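Local coordinates for protein uracil-dna glycosylase (Deinococcus radiodurans, PDB 4UQM) that belongs to the uracil-DNA glycosylase superfamily and folds as a single chain around a four-stranded parallel sheet flanked by helices, at residues Phe122-Gln136 against Gly232-Val244. The protein carries 1 engineered substitution. Residues are numbered along the deposited sequence; the frame is centred on the assembly and turned at random.
Sequences FVAPKHGYLRSWAEQ and GRGPVEWQLPATV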
loop_
_atom_site.group_PDB
_atom_site.type_symbol
_atom_site.label_atom_id
_atom_site.label_comp_id
_atom_site.label_asym_id
_atom_site.label_seq_id
_atom_site.Cartn_x
_atom_site.Cartn_y
_atom_site.Cartn_z
ATOM N N PHE A 122 -8.598 18.369 -9.150
ATOM C CA PHE A 122 -8.259 17.840 -7.822
ATOM C C PHE A 122 -7.905 19.005 -6.896
ATOM O O PHE A 122 -7.063 19.874 -7.262
ATOM C CB PHE A 122 -7.086 16.863 -7.900
ATOM C CG PHE A 122 -6.696 16.325 -6.564
ATOM C CD1 PHE A 122 -7.361 15.239 -6.014
ATOM C CD2 PHE A 122 -5.712 16.960 -5.803
ATOM C CE1 PHE A 122 -7.026 14.783 -4.728
ATOM C CE2 PHE A 122 -5.358 16.498 -4.544
ATOM C CZ PHE A 122 -6.025 15.407 -3.991
ATOM N N VAL A 123 -8.508 19.032 -5.705
ATOM C CA VAL A 123 -8.196 20.046 -4.687
ATOM C C VAL A 123 -7.720 19.298 -3.455
ATOM O O VAL A 123 -8.473 18.533 -2.877
ATOM C CB VAL A 123 -9.422 20.920 -4.323
ATOM C CG1 VAL A 123 -9.058 21.916 -3.246
ATOM C CG2 VAL A 123 -9.915 21.693 -5.519
ATOM N N ALA A 124 -6.466 19.501 -3.052
ATOM C CA ALA A 124 -5.922 18.820 -1.906
ATOM C C ALA A 124 -6.663 19.221 -0.636
ATOM O O ALA A 124 -6.830 20.409 -0.392
ATOM C CB ALA A 124 -4.451 19.144 -1.758
ATOM N N PRO A 125 -7.113 18.249 0.158
ATOM C CA PRO A 125 -7.768 18.571 1.405
ATOM C C PRO A 125 -6.750 18.791 2.500
ATOM O O PRO A 125 -5.560 18.552 2.321
ATOM C CB PRO A 125 -8.544 17.324 1.692
ATOM C CG PRO A 125 -7.653 16.249 1.191
ATOM C CD PRO A 125 -7.018 16.779 -0.026
ATOM N N LYS A 126 -7.247 19.293 3.611
ATOM C CA LYS A 126 -6.393 19.602 4.771
ATOM C C LYS A 126 -5.993 18.357 5.570
ATOM O O LYS A 126 -5.074 18.406 6.378
ATOM C CB LYS A 126 -7.125 20.600 5.672
ATOM C CG LYS A 126 -7.346 21.945 4.989
ATOM C CD LYS A 126 -6.044 22.692 4.708
ATOM C CE LYS A 126 -6.228 24.035 4.023
ATOM N NZ LYS A 126 -6.836 25.038 4.924
ATOM N N HIS A 127 -6.707 17.279 5.387
ATOM C CA HIS A 127 -6.438 16.008 6.055
ATOM C C HIS A 127 -5.705 15.061 5.155
ATOM O O HIS A 127 -5.588 15.307 3.940
ATOM C CB HIS A 127 -7.778 15.391 6.510
ATOM C CG HIS A 127 -8.599 14.898 5.364
ATOM N ND1 HIS A 127 -8.387 13.670 4.790
ATOM C CD2 HIS A 127 -9.625 15.458 4.683
ATOM C CE1 HIS A 127 -9.226 13.491 3.791
ATOM N NE2 HIS A 127 -9.960 14.590 3.674
ATOM N N GLY A 128 -5.237 13.945 5.752
ATOM C CA GLY A 128 -4.521 12.926 5.000
ATOM C C GLY A 128 -5.123 11.532 5.027
ATOM O O GLY A 128 -4.406 10.549 4.845
ATOM N N TYR A 129 -6.436 11.434 5.230
ATOM C CA TYR A 129 -7.131 10.153 5.436
ATOM C C TYR A 129 -7.624 9.596 4.121
ATOM O O TYR A 129 -8.461 10.221 3.452
ATOM C CB TYR A 129 -8.279 10.392 6.385
ATOM C CG TYR A 129 -8.988 9.180 6.867
ATOM C CD1 TYR A 129 -8.344 8.159 7.504
ATOM C CD2 TYR A 129 -10.373 9.104 6.744
ATOM C CE1 TYR A 129 -9.050 7.040 8.003
ATOM C CE2 TYR A 129 -11.080 8.051 7.261
ATOM C CZ TYR A 129 -10.420 7.006 7.855
ATOM O OH TYR A 129 -11.120 5.910 8.411
ATOM N N LEU A 130 -7.100 8.420 3.752
ATOM C CA LEU A 130 -7.288 7.880 2.402
ATOM C C LEU A 130 -8.257 6.713 2.339
ATOM O O LEU A 130 -8.325 6.009 1.334
ATOM C CB LEU A 130 -5.928 7.501 1.817
ATOM C CG LEU A 130 -4.853 8.575 1.855
ATOM C CD1 LEU A 130 -3.563 7.989 1.270
ATOM C CD2 LEU A 130 -5.261 9.816 1.101
ATOM N N ARG A 131 -9.079 6.543 3.381
ATOM C CA ARG A 131 -10.020 5.427 3.435
ATOM C C ARG A 131 -10.938 5.413 2.207
ATOM O O ARG A 131 -11.310 4.328 1.705
ATOM C CB ARG A 131 -10.858 5.470 4.706
ATOM C CG ARG A 131 -11.895 4.360 4.822
ATOM C CD ARG A 131 -12.765 4.497 6.042
ATOM N NE ARG A 131 -13.648 5.705 6.109
ATOM C CZ ARG A 131 -14.254 6.196 7.209
ATOM N NH1 ARG A 131 -14.105 5.630 8.394
ATOM N NH2 ARG A 131 -15.023 7.292 7.119
ATOM N N SER A 132 -11.307 6.592 1.724
ATOM C CA SER A 132 -12.237 6.664 0.574
ATOM C C SER A 132 -11.611 6.161 -0.721
ATOM O O SER A 132 -12.355 5.799 -1.643
ATOM C CB SER A 132 -12.844 8.057 0.396
ATOM O OG SER A 132 -11.842 8.975 0.042
ATOM N N TRP A 133 -10.300 6.076 -0.795
ATOM C CA TRP A 133 -9.641 5.411 -1.922
ATOM C C TRP A 133 -9.707 3.880 -1.746
ATOM O O TRP A 133 -10.022 3.142 -2.665
ATOM C CB TRP A 133 -8.168 5.807 -2.057
ATOM C CG TRP A 133 -7.902 7.210 -2.515
ATOM C CD1 TRP A 133 -8.802 8.130 -2.963
ATOM C CD2 TRP A 133 -6.621 7.849 -2.570
ATOM N NE1 TRP A 133 -8.156 9.306 -3.268
ATOM C CE2 TRP A 133 -6.811 9.135 -3.082
ATOM C CE3 TRP A 133 -5.320 7.415 -2.317
ATOM C CZ2 TRP A 133 -5.763 10.035 -3.232
ATOM C CZ3 TRP A 133 -4.272 8.306 -2.526
ATOM C CH2 TRP A 133 -4.495 9.592 -2.976
ATOM N N ALA A 134 -9.440 3.430 -0.512
ATOM C CA ALA A 134 -9.506 1.973 -0.222
ATOM C C ALA A 134 -10.893 1.421 -0.511
ATOM O O ALA A 134 -11.056 0.294 -1.009
ATOM C CB ALA A 134 -9.126 1.713 1.215
ATOM N N GLU A 135 -11.904 2.226 -0.202
ATOM C CA GLU A 135 -13.285 1.798 -0.431
ATOM C C GLU A 135 -13.663 1.668 -1.916
ATOM O O GLU A 135 -14.715 1.070 -2.218
ATOM C CB GLU A 135 -14.213 2.794 0.234
ATOM C CG GLU A 135 -14.148 2.753 1.758
ATOM C CD GLU A 135 -14.879 3.904 2.481
ATOM O OE1 GLU A 135 -15.130 4.986 1.915
ATOM O OE2 GLU A 135 -15.160 3.724 3.675
ATOM N N GLN A 136 -12.867 2.288 -2.796
ATOM C CA GLN A 136 -13.063 2.188 -4.263
ATOM C C GLN A 136 -12.220 1.137 -4.920
ATOM O O GLN A 136 -12.148 1.106 -6.123
ATOM C CB GLN A 136 -12.731 3.515 -4.901
ATOM C CG GLN A 136 -13.634 4.652 -4.547
ATOM C CD GLN A 136 -13.054 5.874 -5.276
ATOM O OE1 GLN A 136 -13.148 5.909 -6.517
ATOM N NE2 GLN A 136 -12.489 6.841 -4.573
ATOM N N GLY A 232 -12.640 -1.280 -19.470
ATOM C CA GLY A 232 -14.039 -1.331 -19.011
ATOM C C GLY A 232 -14.220 -1.372 -17.502
ATOM O O GLY A 232 -15.308 -1.672 -16.993
ATOM N N ARG A 233 -13.164 -1.037 -16.780
ATOM C CA ARG A 233 -13.235 -0.849 -15.371
ATOM C C ARG A 233 -13.484 0.688 -15.240
ATOM O O ARG A 233 -13.103 1.525 -16.084
ATOM C CB ARG A 233 -11.966 -1.375 -14.671
ATOM C CG ARG A 233 -11.611 -2.814 -15.031
ATOM C CD ARG A 233 -10.841 -3.553 -13.961
ATOM N NE ARG A 233 -11.716 -3.829 -12.819
ATOM C CZ ARG A 233 -11.381 -4.448 -11.686
ATOM N NH1 ARG A 233 -10.151 -4.874 -11.411
ATOM N NH2 ARG A 233 -12.320 -4.578 -10.766
ATOM N N GLY A 234 -14.169 1.054 -14.204
ATOM C CA GLY A 234 -14.372 2.433 -13.880
ATOM C C GLY A 234 -13.101 3.073 -13.339
ATOM O O GLY A 234 -12.298 2.416 -12.683
ATOM N N PRO A 235 -12.951 4.357 -13.596
ATOM C CA PRO A 235 -11.810 5.097 -13.045
ATOM C C PRO A 235 -11.941 5.259 -11.555
ATOM O O PRO A 235 -13.010 5.106 -11.002
ATOM C CB PRO A 235 -11.917 6.444 -13.711
ATOM C CG PRO A 235 -13.349 6.605 -14.117
ATOM C CD PRO A 235 -13.888 5.237 -14.325
ATOM N N VAL A 236 -10.830 5.528 -10.937
ATOM C CA VAL A 236 -10.830 5.939 -9.540
ATOM C C VAL A 236 -11.213 7.404 -9.424
ATOM O O VAL A 236 -10.781 8.255 -10.185
ATOM C CB VAL A 236 -9.402 5.775 -8.925
ATOM C CG1 VAL A 236 -9.325 6.321 -7.488
ATOM C CG2 VAL A 236 -8.969 4.311 -8.948
ATOM N N GLU A 237 -12.052 7.706 -8.434
ATOM C CA GLU A 237 -12.283 9.074 -8.051
ATOM C C GLU A 237 -11.210 9.486 -7.052
ATOM O O GLU A 237 -11.256 9.098 -5.874
ATOM C CB GLU A 237 -13.647 9.194 -7.403
ATOM C CG GLU A 237 -13.927 10.568 -6.825
ATOM C CD GLU A 237 -13.948 11.606 -7.894
ATOM O OE1 GLU A 237 -14.944 11.674 -8.631
ATOM O OE2 GLU A 237 -12.944 12.293 -8.081
ATOM N N TRP A 238 -10.176 10.161 -7.545
ATOM C CA TRP A 238 -9.062 10.520 -6.705
ATOM C C TRP A 238 -9.395 11.646 -5.716
ATOM O O TRP A 238 -8.754 11.767 -4.669
ATOM C CB TRP A 238 -7.818 10.886 -7.551
ATOM C CG TRP A 238 -7.274 9.736 -8.369
ATOM C CD1 TRP A 238 -7.356 9.579 -9.730
ATOM C CD2 TRP A 238 -6.556 8.593 -7.876
ATOM N NE1 TRP A 238 -6.737 8.406 -10.103
ATOM C CE2 TRP A 238 -6.226 7.789 -8.986
ATOM C CE3 TRP A 238 -6.129 8.206 -6.607
ATOM C CZ2 TRP A 238 -5.537 6.577 -8.851
ATOM C CZ3 TRP A 238 -5.435 7.008 -6.485
ATOM C CH2 TRP A 238 -5.152 6.210 -7.596
ATOM N N GLN A 239 -10.373 12.493 -6.027
ATOM C CA GLN A 239 -10.765 13.536 -5.073
ATOM C C GLN A 239 -11.184 12.950 -3.756
ATOM O O GLN A 239 -11.922 11.995 -3.725
ATOM C CB GLN A 239 -11.922 14.367 -5.635
ATOM C CG GLN A 239 -12.299 15.558 -4.743
ATOM C CD GLN A 239 -11.121 16.516 -4.578
ATOM O OE1 GLN A 239 -10.658 17.111 -5.563
ATOM N NE2 GLN A 239 -10.635 16.663 -3.365
ATOM N N LEU A 240 -10.623 13.505 -2.669
ATOM C CA LEU A 240 -10.945 13.161 -1.300
ATOM C C LEU A 240 -11.961 14.123 -0.747
ATOM O O LEU A 240 -12.036 15.265 -1.215
ATOM C CB LEU A 240 -9.676 13.222 -0.480
ATOM C CG LEU A 240 -8.639 12.185 -0.878
ATOM C CD1 LEU A 240 -7.272 12.654 -0.424
ATOM C CD2 LEU A 240 -8.949 10.783 -0.357
ATOM N N PRO A 241 -12.741 13.700 0.269
ATOM C CA PRO A 241 -13.648 14.646 0.924
ATOM C C PRO A 241 -12.927 15.823 1.541
ATOM O O PRO A 241 -11.808 15.656 2.040
ATOM C CB PRO A 241 -14.363 13.814 1.980
ATOM C CG PRO A 241 -13.792 12.496 1.947
ATOM C CD PRO A 241 -12.739 12.389 0.911
ATOM N N ALA A 242 -13.552 17.006 1.552
ATOM C CA ALA A 242 -12.917 18.132 2.210
ATOM C C ALA A 242 -12.702 17.927 3.715
ATOM O O ALA A 242 -11.696 18.347 4.259
ATOM C CB ALA A 242 -13.706 19.418 1.970
ATOM N N THR A 243 -13.645 17.264 4.359
ATOM C CA THR A 243 -13.541 16.937 5.771
ATOM C C THR A 243 -13.936 15.477 5.987
ATOM O O THR A 243 -14.720 14.878 5.209
ATOM C CB THR A 243 -14.468 17.840 6.637
ATOM O OG1 THR A 243 -15.827 17.539 6.358
ATOM C CG2 THR A 243 -14.254 19.326 6.367
ATOM N N VAL A 244 -13.385 14.926 7.060
ATOM C CA VAL A 244 -13.529 13.518 7.444
ATOM C C VAL A 244 -13.838 13.353 8.937
ATOM O O VAL A 244 -13.625 14.274 9.703
ATOM C CB VAL A 244 -12.213 12.739 7.101
ATOM C CG1 VAL A 244 -12.097 12.570 5.633
ATOM C CG2 VAL A 244 -10.939 13.405 7.608
HETATM O O HOH W 1 -9.952 20.348 3.458
HETATM O O HOH W 2 -12.135 9.296 -2.697
#
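Where Val-236 leads into Glu-237, the side-chain amide of Gln-136 reads the extended backbone as a strand neighbour would. Its OE1 takes the Glu-237 N-H on an in-plane lone pair at 2.8 Å, and its NE2 gives a nearly straight bond (175°) to Glu-237 O. A further bond from Gln-136 NE2 to Ser-132 O within its own segment fixes the amide's rotation. Val-236 CG1 lies over a face of the Trp-238 indole, which turns its edge to the face of Trp-133, the planes 88° apart and the six-ring centroids separated by 5.1 Å. Trp-133 NE1 meanwhile donates to Trp-238 O at 2.9 Å from above the carbonyl plane, not along a lone pair, and the same oxygen sits at the edge of the Phe-122 ring.

Gln-239 returns the device in reverse: bent at chi2 (60°), it presents OE1 to Val-123 N and NE2 to Val-123 O, both at 2.9 Å, while the second NE2 hydrogen reaches Leu-240 O. Leu-240 then fills the centre of the contact. Its CD2 presses on the Trp-133 face opposite Trp-238, 3.8 Å from the five-membered ring's centroid, and its CD1 meets Leu-130 CD2 and Pro-125 CG. Tyr-112 of helix 106-118 also touches this leucine. Pro-241 O receives His-127 NE2 at 2.7 Å; because ND1 accepts the Tyr-129 N-H, the imidazole is gripped at both nitrogens. Val-244 CG1 makes a CH-pi contact over one face of that ring, while Pro-125 CG lies toward the rim of the opposite face.

Two glutamine amides, each clasping one extended residue of the other segment, tie the C-terminal tail beyond helix 220-230 across helix 131-134 and its preceding loop, beside edge strand 138-142 of the uracil-DNA glycosylase alpha/beta fold.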